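Local coordinates for uncharacterized protein (PDB 6I86) that is of unknown function but, being encoded in the crocagin gene cluster, probably takes part in making this ribosomally derived peptide natural product, at residues 117-122 / 148-153; 12-17 / 97-102; 22-27 / 89-94. All coordinates share one frame; numbering follows the deposited sequence.

Contact 1: residues 117-122 / 148-153; sequences YRVLRE and GIITLW
The indole of W153 leans across onto strand 115-123 and meets R118 and L120 there. R118 CB lies over one face, toward the rim, in a CH-pi contact 4.0 Å from the centroid of the five-membered ring. L120 CB instead comes to the edge of the six-membered ring, 3.7 Å from W153 CZ3. The indole spans both because its CG stands between the backbone N and the carbonyl carbon (chi1 64°). The R118 guanidinium plane is turned 51° from the ring rather than stacked on it. On the other face of the sheet, V119 divides its methyls: V119 CG2 lies alongside L152, 3.9 Å from L152 CG, whereas V119 CG1 comes 3.7 Å from I150 CG2. R121 gives I150 CD1 only its aliphatic stem, as its guanidinium leads off to a salt bridge with E84 and a hydrogen bond to a glycerol. The Y117 and L152 side chains cross at about a right angle, while the Y117 hydroxyl is hydrogen-bonded to P113 O. Six backbone bonds join the antiparallel strands; L120 N to T151 O (2.8 Å) is nearly straight, but R118 N to W153 O bends to 130° at the hydrogen. On the side of the sheet that carries W153, a water hydrogen-bonds to E122 OE2 (2.7 Å), T151 OG1 (2.6 Å) and I149 O, and E122 OE1 accepts from M77 N. The chemistry thus differs between the faces: V119 and I150 present hydrocarbon to strand 51-55 of the second sheet, whereas the side carrying W153 mixes aromatic cover with a carboxylate whose oxygens both have partners.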
ATOM      1  N   TYR A 117      -6.175  -2.821 -12.166  1.00 21.62           N
ATOM      2  CA  TYR A 117      -7.083  -2.193 -11.219  1.00 21.48           C
ATOM      3  C   TYR A 117      -6.817  -0.701 -11.139  1.00 25.10           C
ATOM      4  O   TYR A 117      -5.661  -0.270 -11.129  1.00 23.53           O
ATOM      5  CB  TYR A 117      -6.929  -2.794  -9.817  1.00 19.00           C
ATOM      6  CG  TYR A 117      -7.416  -4.211  -9.715  1.00 23.45           C
ATOM      7  CD1 TYR A 117      -8.736  -4.486  -9.395  1.00 24.10           C
ATOM      8  CD2 TYR A 117      -6.561  -5.275  -9.951  1.00 22.26           C
ATOM      9  CE1 TYR A 117      -9.190  -5.788  -9.308  1.00 26.90           C
ATOM     10  CE2 TYR A 117      -7.003  -6.580  -9.865  1.00 22.77           C
ATOM     11  CZ  TYR A 117      -8.319  -6.831  -9.544  1.00 24.91           C
ATOM     12  OH  TYR A 117      -8.765  -8.131  -9.458  1.00 28.92           O
ATOM     13  N   ARG A 118      -7.890   0.080 -11.080  1.00 21.29           N
ATOM     14  CA  ARG A 118      -7.770   1.445 -10.600  1.00 23.56           C
ATOM     15  C   ARG A 118      -7.531   1.420  -9.095  1.00 23.86           C
ATOM     16  O   ARG A 118      -8.040   0.555  -8.377  1.00 22.61           O
ATOM     17  CB  ARG A 118      -9.020   2.256 -10.942  1.00 27.52           C
ATOM     18  CG  ARG A 118      -8.706   3.542 -11.689  1.00 52.66           C
ATOM     19  CD  ARG A 118      -9.948   4.225 -12.243  1.00 63.51           C
ATOM     20  NE  ARG A 118     -10.495   3.547 -13.416  1.00 77.55           N
ATOM     21  CZ  ARG A 118      -9.995   3.661 -14.643  1.00 85.14           C
ATOM     22  NH1 ARG A 118     -10.559   3.019 -15.657  1.00 86.65           N
ATOM     23  NH2 ARG A 118      -8.918   4.406 -14.854  1.00 85.56           N
ATOM     24  N   VAL A 119      -6.716   2.356  -8.621  1.00 20.82           N
ATOM     25  CA  VAL A 119      -6.274   2.366  -7.232  1.00 26.51           C
ATOM     26  C   VAL A 119      -6.478   3.763  -6.676  1.00 30.95           C
ATOM     27  O   VAL A 119      -5.987   4.742  -7.250  1.00 28.55           O
ATOM     28  CB  VAL A 119      -4.802   1.943  -7.090  1.00 23.66           C
ATOM     29  CG1 VAL A 119      -4.338   2.119  -5.648  1.00 22.27           C
ATOM     30  CG2 VAL A 119      -4.624   0.507  -7.533  1.00 22.44           C
ATOM     31  N   LEU A 120      -7.195   3.857  -5.564  1.00 24.12           N
ATOM     32  CA  LEU A 120      -7.334   5.107  -4.834  1.00 24.34           C
ATOM     33  C   LEU A 120      -6.468   5.030  -3.586  1.00 21.05           C
ATOM     34  O   LEU A 120      -6.679   4.164  -2.729  1.00 22.60           O
ATOM     35  CB  LEU A 120      -8.791   5.375  -4.463  1.00 20.73           C
ATOM     36  CG  LEU A 120      -9.035   6.712  -3.761  1.00 19.55           C
ATOM     37  CD1 LEU A 120      -8.786   7.858  -4.734  1.00 23.33           C
ATOM     38  CD2 LEU A 120     -10.454   6.776  -3.207  1.00 22.54           C
ATOM     39  N   ARG A 121      -5.490   5.924  -3.492  1.00 19.82           N
ATOM     40  CA  ARG A 121      -4.707   6.095  -2.277  1.00 19.69           C
ATOM     41  C   ARG A 121      -5.299   7.244  -1.478  1.00 18.45           C
ATOM     42  O   ARG A 121      -5.239   8.399  -1.911  1.00 23.24           O
ATOM     43  CB  ARG A 121      -3.237   6.378  -2.582  1.00 20.55           C
ATOM     44  CG  ARG A 121      -2.456   6.803  -1.343  1.00 37.01           C
ATOM     45  CD  ARG A 121      -1.034   7.217  -1.671  1.00 39.60           C
ATOM     46  NE  ARG A 121      -0.921   8.621  -2.047  1.00 44.76           N
ATOM     47  CZ  ARG A 121      -0.585   9.585  -1.194  1.00 47.29           C
ATOM     48  NH1 ARG A 121      -0.342   9.287   0.077  1.00 32.29           N
ATOM     49  NH2 ARG A 121      -0.493  10.842  -1.606  1.00 46.60           N
ATOM     50  N   GLU A 122      -5.870   6.927  -0.322  1.00 20.70           N
ATOM     51  CA  GLU A 122      -6.341   7.921   0.630  1.00 17.92           C
ATOM     52  C   GLU A 122      -5.433   7.877   1.850  1.00 25.09           C
ATOM     53  O   GLU A 122      -5.179   6.799   2.396  1.00 22.97           O
ATOM     54  CB  GLU A 122      -7.788   7.655   1.038  1.00 21.67           C
ATOM     55  CG  GLU A 122      -8.772   7.768  -0.106  1.00 21.10           C
ATOM     56  CD  GLU A 122     -10.189   7.436   0.306  1.00 23.25           C
ATOM     57  OE1 GLU A 122     -11.016   8.366   0.392  1.00 23.50           O
ATOM     58  OE2 GLU A 122     -10.475   6.241   0.544  1.00 21.42           O
ATOM     59  N   GLY A 148      -4.053   5.122   6.384  1.00 21.13           N
ATOM     60  CA  GLY A 148      -4.419   5.245   4.986  1.00 26.20           C
ATOM     61  C   GLY A 148      -5.285   4.079   4.557  1.00 20.96           C
ATOM     62  O   GLY A 148      -5.312   3.024   5.201  1.00 15.74           O
ATOM     63  N   ILE A 149      -6.008   4.287   3.460  1.00 20.95           N
ATOM     64  CA  ILE A 149      -6.862   3.261   2.873  1.00 20.54           C
ATOM     65  C   ILE A 149      -6.544   3.172   1.389  1.00 21.27           C
ATOM     66  O   ILE A 149      -6.593   4.183   0.678  1.00 19.75           O
ATOM     67  CB  ILE A 149      -8.359   3.557   3.092  1.00 21.02           C
ATOM     68  CG1 ILE A 149      -8.671   3.691   4.586  1.00 24.08           C
ATOM     69  CG2 ILE A 149      -9.212   2.457   2.475  1.00 18.06           C
ATOM     70  CD1 ILE A 149     -10.133   3.959   4.884  1.00 24.85           C
ATOM     71  N   ILE A 150      -6.218   1.969   0.925  1.00 20.12           N
ATOM     72  CA  ILE A 150      -5.921   1.704  -0.478  1.00 18.99           C
ATOM     73  C   ILE A 150      -7.078   0.900  -1.050  1.00 20.20           C
ATOM     74  O   ILE A 150      -7.334  -0.228  -0.613  1.00 18.75           O
ATOM     75  CB  ILE A 150      -4.593   0.951  -0.649  1.00 18.66           C
ATOM     76  CG1 ILE A 150      -3.487   1.649   0.142  1.00 36.24           C
ATOM     77  CG2 ILE A 150      -4.218   0.870  -2.117  1.00 22.60           C
ATOM     78  CD1 ILE A 150      -3.346   3.114  -0.205  1.00 38.25           C
ATOM     79  N   THR A 151      -7.774   1.470  -2.028  1.00 20.08           N
ATOM     80  CA  THR A 151      -8.949   0.836  -2.609  1.00 15.93           C
ATOM     81  C   THR A 151      -8.684   0.493  -4.067  1.00 21.90           C
ATOM     82  O   THR A 151      -8.250   1.349  -4.845  1.00 19.43           O
ATOM     83  CB  THR A 151     -10.181   1.734  -2.500  1.00 18.91           C
ATOM     84  OG1 THR A 151     -10.375   2.114  -1.133  1.00 19.59           O
ATOM     85  CG2 THR A 151     -11.418   0.991  -2.988  1.00 19.62           C
ATOM     86  N   LEU A 152      -8.952  -0.756  -4.428  1.00 15.90           N
ATOM     87  CA  LEU A 152      -8.812  -1.239  -5.792  1.00 18.40           C
ATOM     88  C   LEU A 152     -10.189  -1.523  -6.372  1.00 22.78           C
ATOM     89  O   LEU A 152     -11.082  -2.000  -5.665  1.00 23.29           O
ATOM     90  CB  LEU A 152      -7.963  -2.515  -5.845  1.00 20.80           C
ATOM     91  CG  LEU A 152      -6.434  -2.475  -5.763  1.00 24.36           C
ATOM     92  CD1 LEU A 152      -5.937  -1.872  -4.454  1.00 27.14           C
ATOM     93  CD2 LEU A 152      -5.870  -3.878  -5.955  1.00 21.53           C
ATOM     94  N   TRP A 153     -10.361  -1.228  -7.658  1.00 18.88           N
ATOM     95  CA  TRP A 153     -11.532  -1.690  -8.387  1.00 22.06           C
ATOM     96  C   TRP A 153     -11.145  -1.853  -9.847  1.00 24.81           C
ATOM     97  O   TRP A 153     -10.205  -1.194 -10.313  1.00 26.09           O
ATOM     98  CB  TRP A 153     -12.740  -0.745  -8.219  1.00 19.77           C
ATOM     99  CG  TRP A 153     -12.620   0.653  -8.750  1.00 25.76           C
ATOM    100  CD1 TRP A 153     -13.042   1.103  -9.966  1.00 27.52           C
ATOM    101  CD2 TRP A 153     -12.099   1.794  -8.058  1.00 19.03           C
ATOM    102  NE1 TRP A 153     -12.793   2.448 -10.085  1.00 22.44           N
ATOM    103  CE2 TRP A 153     -12.213   2.897  -8.927  1.00 20.82           C
ATOM    104  CE3 TRP A 153     -11.533   1.986  -6.794  1.00 17.47           C
ATOM    105  CZ2 TRP A 153     -11.781   4.175  -8.573  1.00 25.27           C
ATOM    106  CZ3 TRP A 153     -11.105   3.257  -6.443  1.00 22.52           C
ATOM    107  CH2 TRP A 153     -11.233   4.334  -7.328  1.00 19.50           C
TER
HETATM  108  O   HOH W   1      -9.033   4.272  -0.708  1.00 20.19           O

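Contact 2: residues 12-17 / 97-102; sequences LPASTW and ACTTDE
The hydroxyl oxygen of T99, a residue whose methyl packs against L12 and lies by the P13 carbonyl oxygen, has three partners. T99 OG1 accepts from E102 N at 2.8 Å and more weakly from D101 N, and donates to a water 2.6 Å away. That water gives its own protons to P13 O (2.7 Å) and to E102 OE2, so the T99 hydroxyl is tied through it to strand 4-14. Both T99 branches are used: with OG1 between the backbone N and the carbonyl carbon (chi1 77°), T99 CG2 falls beside the backbone N and slides past L12, 3.9 Å from L12 CD2. The E102 and P13 side chains cross at about a right angle, E102 OE2 touching P13 CG. Further along, D101 receives S15 with both oxygens. S15 OG donates to D101 OD1 at 2.9 Å on the syn lone pair, and S15 N reaches D101 OD2, also at 2.9 Å, nearly along its C-O axis but bent to 134° at the hydrogen. A second water accepts from T16 N, donates to W17 O and bonds to T100 OG1. The T100 methyl crosses the W17 side chain obliquely, T100 CG2 3.9 Å from W17 CE3, and I42 of helix 38-47 touches both residues; W17 NE1 is hydrogen-bonded to Q55 OE1. A weak bond from T100 N to W17 O (3.4 Å) continues the pairing of strands 17-22 and 94-99. The T99-E102 bend is an ST motif, turning the chain as strand 94-99 ends, and it lies against the short link by which the chain passes from the mixed five-strand sheet into the antiparallel four-strand one.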
ATOM      1  N   LEU A  12       2.765  -1.986   9.706  1.00 25.61           N
ATOM      2  CA  LEU A  12       4.186  -2.180   9.461  1.00 22.11           C
ATOM      3  C   LEU A  12       4.935  -0.890   9.766  1.00 27.24           C
ATOM      4  O   LEU A  12       4.350   0.194   9.686  1.00 22.71           O
ATOM      5  CB  LEU A  12       4.468  -2.616   8.013  1.00 23.44           C
ATOM      6  CG  LEU A  12       3.637  -2.180   6.799  1.00 40.09           C
ATOM      7  CD1 LEU A  12       3.272  -0.702   6.810  1.00 45.70           C
ATOM      8  CD2 LEU A  12       4.414  -2.519   5.539  1.00 32.00           C
ATOM      9  N   PRO A  13       6.213  -0.985  10.117  1.00 25.29           N
ATOM     10  CA  PRO A  13       7.025   0.228  10.246  1.00 24.30           C
ATOM     11  C   PRO A  13       7.533   0.697   8.893  1.00 26.95           C
ATOM     12  O   PRO A  13       7.685  -0.082   7.950  1.00 25.75           O
ATOM     13  CB  PRO A  13       8.183  -0.226  11.141  1.00 26.15           C
ATOM     14  CG  PRO A  13       8.365  -1.674  10.777  1.00 28.12           C
ATOM     15  CD  PRO A  13       6.978  -2.200  10.446  1.00 27.10           C
ATOM     16  N   ALA A  14       7.803   1.998   8.815  1.00 25.60           N
ATOM     17  CA  ALA A  14       8.335   2.590   7.597  1.00 27.13           C
ATOM     18  C   ALA A  14       8.900   3.964   7.922  1.00 34.82           C
ATOM     19  O   ALA A  14       8.358   4.689   8.761  1.00 32.00           O
ATOM     20  CB  ALA A  14       7.264   2.701   6.506  1.00 25.39           C
ATOM     21  N   SER A  15       9.999   4.308   7.249  1.00 33.15           N
ATOM     22  CA  SER A  15      10.607   5.623   7.386  1.00 32.32           C
ATOM     23  C   SER A  15      10.372   6.529   6.187  1.00 30.43           C
ATOM     24  O   SER A  15      10.390   7.752   6.350  1.00 25.88           O
ATOM     25  CB  SER A  15      12.119   5.491   7.627  1.00 29.55           C
ATOM     26  OG  SER A  15      12.771   4.901   6.515  1.00 34.69           O
ATOM     27  N   THR A  16      10.150   5.969   4.997  1.00 26.53           N
ATOM     28  CA  THR A  16       9.930   6.782   3.806  1.00 28.98           C
ATOM     29  C   THR A  16       8.829   6.207   2.921  1.00 25.81           C
ATOM     30  O   THR A  16       7.795   6.851   2.717  1.00 23.42           O
ATOM     31  CB  THR A  16      11.224   6.925   2.995  1.00 30.29           C
ATOM     32  OG1 THR A  16      11.814   5.633   2.799  1.00 34.67           O
ATOM     33  CG2 THR A  16      12.223   7.826   3.704  1.00 33.99           C
ATOM     34  N   TRP A  17       9.032   5.003   2.389  1.00 24.40           N
ATOM     35  CA  TRP A  17       8.147   4.439   1.379  1.00 24.57           C
ATOM     36  C   TRP A  17       7.598   3.085   1.811  1.00 28.59           C
ATOM     37  O   TRP A  17       8.360   2.193   2.199  1.00 22.40           O
ATOM     38  CB  TRP A  17       8.872   4.283   0.042  1.00 23.11           C
ATOM     39  CG  TRP A  17       9.196   5.572  -0.641  1.00 28.19           C
ATOM     40  CD1 TRP A  17       8.776   6.822  -0.289  1.00 24.97           C
ATOM     41  CD2 TRP A  17       9.997   5.733  -1.814  1.00 29.82           C
ATOM     42  NE1 TRP A  17       9.274   7.752  -1.168  1.00 33.22           N
ATOM     43  CE2 TRP A  17      10.028   7.109  -2.115  1.00 33.15           C
ATOM     44  CE3 TRP A  17      10.696   4.846  -2.637  1.00 37.05           C
ATOM     45  CZ2 TRP A  17      10.731   7.618  -3.204  1.00 45.37           C
ATOM     46  CZ3 TRP A  17      11.393   5.353  -3.718  1.00 43.20           C
ATOM     47  CH2 TRP A  17      11.405   6.725  -3.992  1.00 47.66           C
ATOM     48  N   ALA A  97       3.265  -6.361   0.129  1.00 23.47           N
ATOM     49  CA  ALA A  97       3.813  -5.075   0.527  1.00 21.96           C
ATOM     50  C   ALA A  97       5.214  -5.241   1.096  1.00 26.26           C
ATOM     51  O   ALA A  97       5.532  -6.255   1.724  1.00 26.32           O
ATOM     52  CB  ALA A  97       2.915  -4.384   1.560  1.00 24.12           C
ATOM     53  N   CYS A  98       6.047  -4.226   0.866  1.00 22.84           N
ATOM     54  CA  CYS A  98       7.353  -4.124   1.498  1.00 24.34           C
ATOM     55  C   CYS A  98       7.620  -2.653   1.798  1.00 24.77           C
ATOM     56  O   CYS A  98       6.775  -1.788   1.557  1.00 25.07           O
ATOM     57  CB  CYS A  98       8.444  -4.741   0.615  1.00 28.94           C
ATOM     58  SG  CYS A  98       9.156  -3.630  -0.610  1.00 30.82           S
ATOM     59  N   THR A  99       8.797  -2.376   2.353  1.00 27.37           N
ATOM     60  CA  THR A  99       9.274  -1.016   2.556  1.00 26.68           C
ATOM     61  C   THR A  99      10.705  -0.928   2.051  1.00 33.23           C
ATOM     62  O   THR A  99      11.363  -1.942   1.806  1.00 32.03           O
ATOM     63  CB  THR A  99       9.211  -0.588   4.034  1.00 27.84           C
ATOM     64  OG1 THR A  99      10.299  -1.181   4.750  1.00 29.67           O
ATOM     65  CG2 THR A  99       7.890  -1.006   4.678  1.00 28.30           C
ATOM     66  N   THR A 100      11.192   0.302   1.883  1.00 28.80           N
ATOM     67  CA  THR A 100      12.606   0.474   1.576  1.00 32.62           C
ATOM     68  C   THR A 100      13.491   0.147   2.770  1.00 40.04           C
ATOM     69  O   THR A 100      14.707   0.005   2.599  1.00 38.04           O
ATOM     70  CB  THR A 100      12.884   1.899   1.090  1.00 31.53           C
ATOM     71  OG1 THR A 100      12.324   2.843   2.010  1.00 36.25           O
ATOM     72  CG2 THR A 100      12.281   2.116  -0.293  1.00 32.13           C
ATOM     73  N   ASP A 101      12.912   0.019   3.966  1.00 32.52           N
ATOM     74  CA  ASP A 101      13.666  -0.440   5.127  1.00 35.21           C
ATOM     75  C   ASP A 101      13.777  -1.962   5.153  1.00 40.13           C
ATOM     76  O   ASP A 101      14.821  -2.504   5.537  1.00 41.04           O
ATOM     77  CB  ASP A 101      13.015   0.066   6.417  1.00 38.87           C
ATOM     78  CG  ASP A 101      12.890   1.578   6.458  1.00 44.42           C
ATOM     79  OD1 ASP A 101      13.870   2.264   6.102  1.00 39.67           O
ATOM     80  OD2 ASP A 101      11.819   2.083   6.861  1.00 52.66           O
ATOM     81  N   GLU A 102      12.714  -2.664   4.752  1.00 32.78           N
ATOM     82  CA  GLU A 102      12.664  -4.127   4.762  1.00 36.46           C
ATOM     83  C   GLU A 102      12.214  -4.614   3.391  1.00 32.13           C
ATOM     84  O   GLU A 102      11.038  -4.945   3.190  1.00 29.84           O
ATOM     85  CB  GLU A 102      11.731  -4.643   5.859  1.00 36.65           C
ATOM     86  CG  GLU A 102      12.001  -4.055   7.231  1.00 47.45           C
ATOM     87  CD  GLU A 102      11.140  -4.675   8.311  1.00 58.76           C
ATOM     88  OE1 GLU A 102      11.297  -5.886   8.571  1.00 62.93           O
ATOM     89  OE2 GLU A 102      10.306  -3.953   8.897  1.00 59.17           O
TER
HETATM   90  O   HOH W   2       9.859  -1.592   7.275  1.00 32.21           O
HETATM   91  O   HOH W   3      10.579   3.213   4.160  1.00 27.62           O

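Contact 3: residues 22-27 / 89-94; sequences DASCSI and VLPSGR
A type I beta turn from D22 to C25 lies against the bend of residues 90-93, and the two backbones are joined by a hydrogen bond from A23 N to R94 O (2.8 Å), with D22 CA turning its hydrogen toward the same oxygen. The D22 side chain, its CG trans to the backbone N (chi1 -169°), reaches into the bend. D22 OD1 takes three donors from different directions: S24 N on the anti side at 2.9 Å, S92 OG on the syn side at 2.7 Å, and S24 OG at 2.7 Å from 47° out of the carboxylate plane. D22 OD2 accepts from S92 N at 2.9 Å and weakly from G93 N, while the ring of P91, which has no N-H to offer, packs its CD against the carboxylate. The bond to S24 N makes an Asx turn, and S92 OG, accepting in its turn from R94 N at 3.3 Å, makes an ST turn; both turns lie where strand 17-22 ends beside the connection from strand 82-90 to strand 94-99, which belong to different sheets. G93 has a positive phi (81°) at which a CB would press on the carbonyl O of S92. A23 CB rests 3.7 Å from R94 CD, near the plane of the guanidinium at its edge. A water accepts from D22 N and donates to V89 O at 2.8 Å.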
ATOM      1  N   ASP A  22       2.438  -6.744  -7.030  1.00 25.65           N
ATOM      2  CA  ASP A  22       2.143  -8.156  -7.217  1.00 24.87           C
ATOM      3  C   ASP A  22       3.309  -8.995  -6.717  1.00 30.89           C
ATOM      4  O   ASP A  22       4.472  -8.597  -6.824  1.00 29.97           O
ATOM      5  CB  ASP A  22       1.866  -8.449  -8.690  1.00 26.12           C
ATOM      6  CG  ASP A  22       1.291  -9.834  -8.913  1.00 30.53           C
ATOM      7  OD1 ASP A  22       2.069 -10.808  -8.917  1.00 28.29           O
ATOM      8  OD2 ASP A  22       0.059  -9.949  -9.084  1.00 29.91           O
ATOM      9  N   ALA A  23       2.990 -10.168  -6.165  1.00 27.24           N
ATOM     10  CA  ALA A  23       4.026 -11.021  -5.591  1.00 25.22           C
ATOM     11  C   ALA A  23       5.046 -11.453  -6.635  1.00 29.23           C
ATOM     12  O   ALA A  23       6.197 -11.748  -6.291  1.00 29.64           O
ATOM     13  CB  ALA A  23       3.388 -12.243  -4.933  1.00 24.75           C
ATOM     14  N   SER A  24       4.651 -11.500  -7.904  1.00 25.50           N
ATOM     15  CA  SER A  24       5.538 -11.890  -8.991  1.00 32.35           C
ATOM     16  C   SER A  24       6.389 -10.738  -9.508  1.00 30.88           C
ATOM     17  O   SER A  24       7.237 -10.959 -10.380  1.00 33.93           O
ATOM     18  CB  SER A  24       4.722 -12.484 -10.145  1.00 32.19           C
ATOM     19  OG  SER A  24       3.906 -11.497 -10.752  1.00 30.88           O
ATOM     20  N   CYS A  25       6.188  -9.523  -8.997  1.00 26.51           N
ATOM     21  CA  CYS A  25       6.961  -8.379  -9.462  1.00 27.00           C
ATOM     22  C   CYS A  25       8.438  -8.565  -9.132  1.00 33.14           C
ATOM     23  O   CYS A  25       8.796  -9.179  -8.123  1.00 27.81           O
ATOM     24  CB  CYS A  25       6.435  -7.089  -8.830  1.00 26.55           C
ATOM     25  SG  CYS A  25       7.221  -5.576  -9.440  1.00 29.36           S
ATOM     26  N   SER A  26       9.300  -8.028 -10.005  1.00 36.28           N
ATOM     27  CA  SER A  26      10.741  -8.189  -9.838  1.00 30.56           C
ATOM     28  C   SER A  26      11.224  -7.646  -8.500  1.00 27.46           C
ATOM     29  O   SER A  26      12.211  -8.145  -7.947  1.00 29.04           O
ATOM     30  CB  SER A  26      11.480  -7.494 -10.983  1.00 38.76           C
ATOM     31  OG  SER A  26      11.221  -6.101 -10.985  1.00 36.65           O
ATOM     32  N   ILE A  27      10.539  -6.634  -7.960  1.00 27.07           N
ATOM     33  CA  ILE A  27      10.938  -6.042  -6.689  1.00 29.75           C
ATOM     34  C   ILE A  27      10.840  -7.036  -5.538  1.00 31.74           C
ATOM     35  O   ILE A  27      11.458  -6.828  -4.488  1.00 33.12           O
ATOM     36  CB  ILE A  27      10.084  -4.784  -6.413  1.00 23.29           C
ATOM     37  CG1 ILE A  27      10.710  -3.935  -5.302  1.00 26.83           C
ATOM     38  CG2 ILE A  27       8.655  -5.167  -6.074  1.00 24.62           C
ATOM     39  CD1 ILE A  27      10.106  -2.553  -5.169  1.00 24.52           C
ATOM     40  N   VAL A  89      -1.171  -3.118 -11.919  1.00 26.04           N
ATOM     41  CA  VAL A  89      -1.330  -4.366 -12.656  1.00 26.20           C
ATOM     42  C   VAL A  89      -0.884  -5.504 -11.751  1.00 28.28           C
ATOM     43  O   VAL A  89       0.213  -5.460 -11.179  1.00 27.83           O
ATOM     44  CB  VAL A  89      -0.519  -4.354 -13.963  1.00 28.03           C
ATOM     45  CG1 VAL A  89      -0.676  -5.677 -14.701  1.00 29.89           C
ATOM     46  CG2 VAL A  89      -0.954  -3.197 -14.844  1.00 35.17           C
ATOM     47  N   LEU A  90      -1.733  -6.522 -11.616  1.00 22.20           N
ATOM     48  CA  LEU A  90      -1.473  -7.663 -10.740  1.00 21.39           C
ATOM     49  C   LEU A  90      -1.553  -8.938 -11.568  1.00 29.42           C
ATOM     50  O   LEU A  90      -2.625  -9.557 -11.672  1.00 28.88           O
ATOM     51  CB  LEU A  90      -2.461  -7.692  -9.577  1.00 20.40           C
ATOM     52  CG  LEU A  90      -2.419  -6.479  -8.644  1.00 25.18           C
ATOM     53  CD1 LEU A  90      -3.596  -6.498  -7.680  1.00 23.64           C
ATOM     54  CD2 LEU A  90      -1.102  -6.419  -7.884  1.00 23.54           C
ATOM     55  N   PRO A  91      -0.443  -9.370 -12.171  1.00 31.15           N
ATOM     56  CA  PRO A  91      -0.497 -10.549 -13.053  1.00 31.63           C
ATOM     57  C   PRO A  91      -0.900 -11.833 -12.347  1.00 32.82           C
ATOM     58  O   PRO A  91      -1.492 -12.714 -12.984  1.00 34.41           O
ATOM     59  CB  PRO A  91       0.933 -10.633 -13.607  1.00 33.42           C
ATOM     60  CG  PRO A  91       1.488  -9.250 -13.444  1.00 30.63           C
ATOM     61  CD  PRO A  91       0.873  -8.712 -12.195  1.00 25.75           C
ATOM     62  N   SER A  92      -0.600 -11.973 -11.055  1.00 27.13           N
ATOM     63  CA  SER A  92      -1.004 -13.145 -10.291  1.00 29.77           C
ATOM     64  C   SER A  92      -2.160 -12.875  -9.340  1.00 32.11           C
ATOM     65  O   SER A  92      -2.741 -13.829  -8.811  1.00 37.24           O
ATOM     66  CB  SER A  92       0.185 -13.701  -9.490  1.00 28.17           C
ATOM     67  OG  SER A  92       0.481 -12.876  -8.377  1.00 27.50           O
ATOM     68  N   GLY A  93      -2.508 -11.611  -9.109  1.00 28.57           N
ATOM     69  CA  GLY A  93      -3.538 -11.267  -8.156  1.00 26.07           C
ATOM     70  C   GLY A  93      -3.094 -11.251  -6.712  1.00 27.87           C
ATOM     71  O   GLY A  93      -3.890 -10.871  -5.843  1.00 25.70           O
ATOM     72  N   ARG A  94      -1.855 -11.645  -6.423  1.00 25.42           N
ATOM     73  CA  ARG A  94      -1.344 -11.677  -5.055  1.00 27.77           C
ATOM     74  C   ARG A  94      -0.716 -10.323  -4.745  1.00 29.14           C
ATOM     75  O   ARG A  94       0.403 -10.028  -5.173  1.00 25.61           O
ATOM     76  CB  ARG A  94      -0.342 -12.811  -4.883  1.00 24.80           C
ATOM     77  CG  ARG A  94      -0.208 -13.283  -3.453  1.00 43.25           C
ATOM     78  CD  ARG A  94       0.822 -14.383  -3.325  1.00 46.50           C
ATOM     79  NE  ARG A  94       1.443 -14.369  -2.006  1.00 46.74           N
ATOM     80  CZ  ARG A  94       0.884 -14.892  -0.921  1.00 54.29           C
ATOM     81  NH1 ARG A  94      -0.305 -15.476  -1.006  1.00 46.41           N
ATOM     82  NH2 ARG A  94       1.511 -14.840   0.247  1.00 53.25           N
TER
HETATM   83  O   HOH W   4       2.664  -5.541  -9.872  1.00 22.23           O

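Contacts 1 and 3 touch directly: L90 CD1 of contact 3 lies 3.9 Å from L152 CD2 and equally 3.9 Å from Y117 CD2 of contact 1, as strands 82-90 and 115-123 are neighbours in the mixed sheet. Their centres are about 16 Å apart. Contact 2 lies about 18 Å from each of the others, centre to centre, with its nearest atoms about 9 Å from those of contact 1 and on the opposite side of the chain's centre. In sequence, contact 3 is nested within the loop closed by contact 2, and strand 94-99 leads from one to the other. A glycerol, probably from crystallisation, lies about 3 Å from the R121 side chain in contact 1 (nearest atoms).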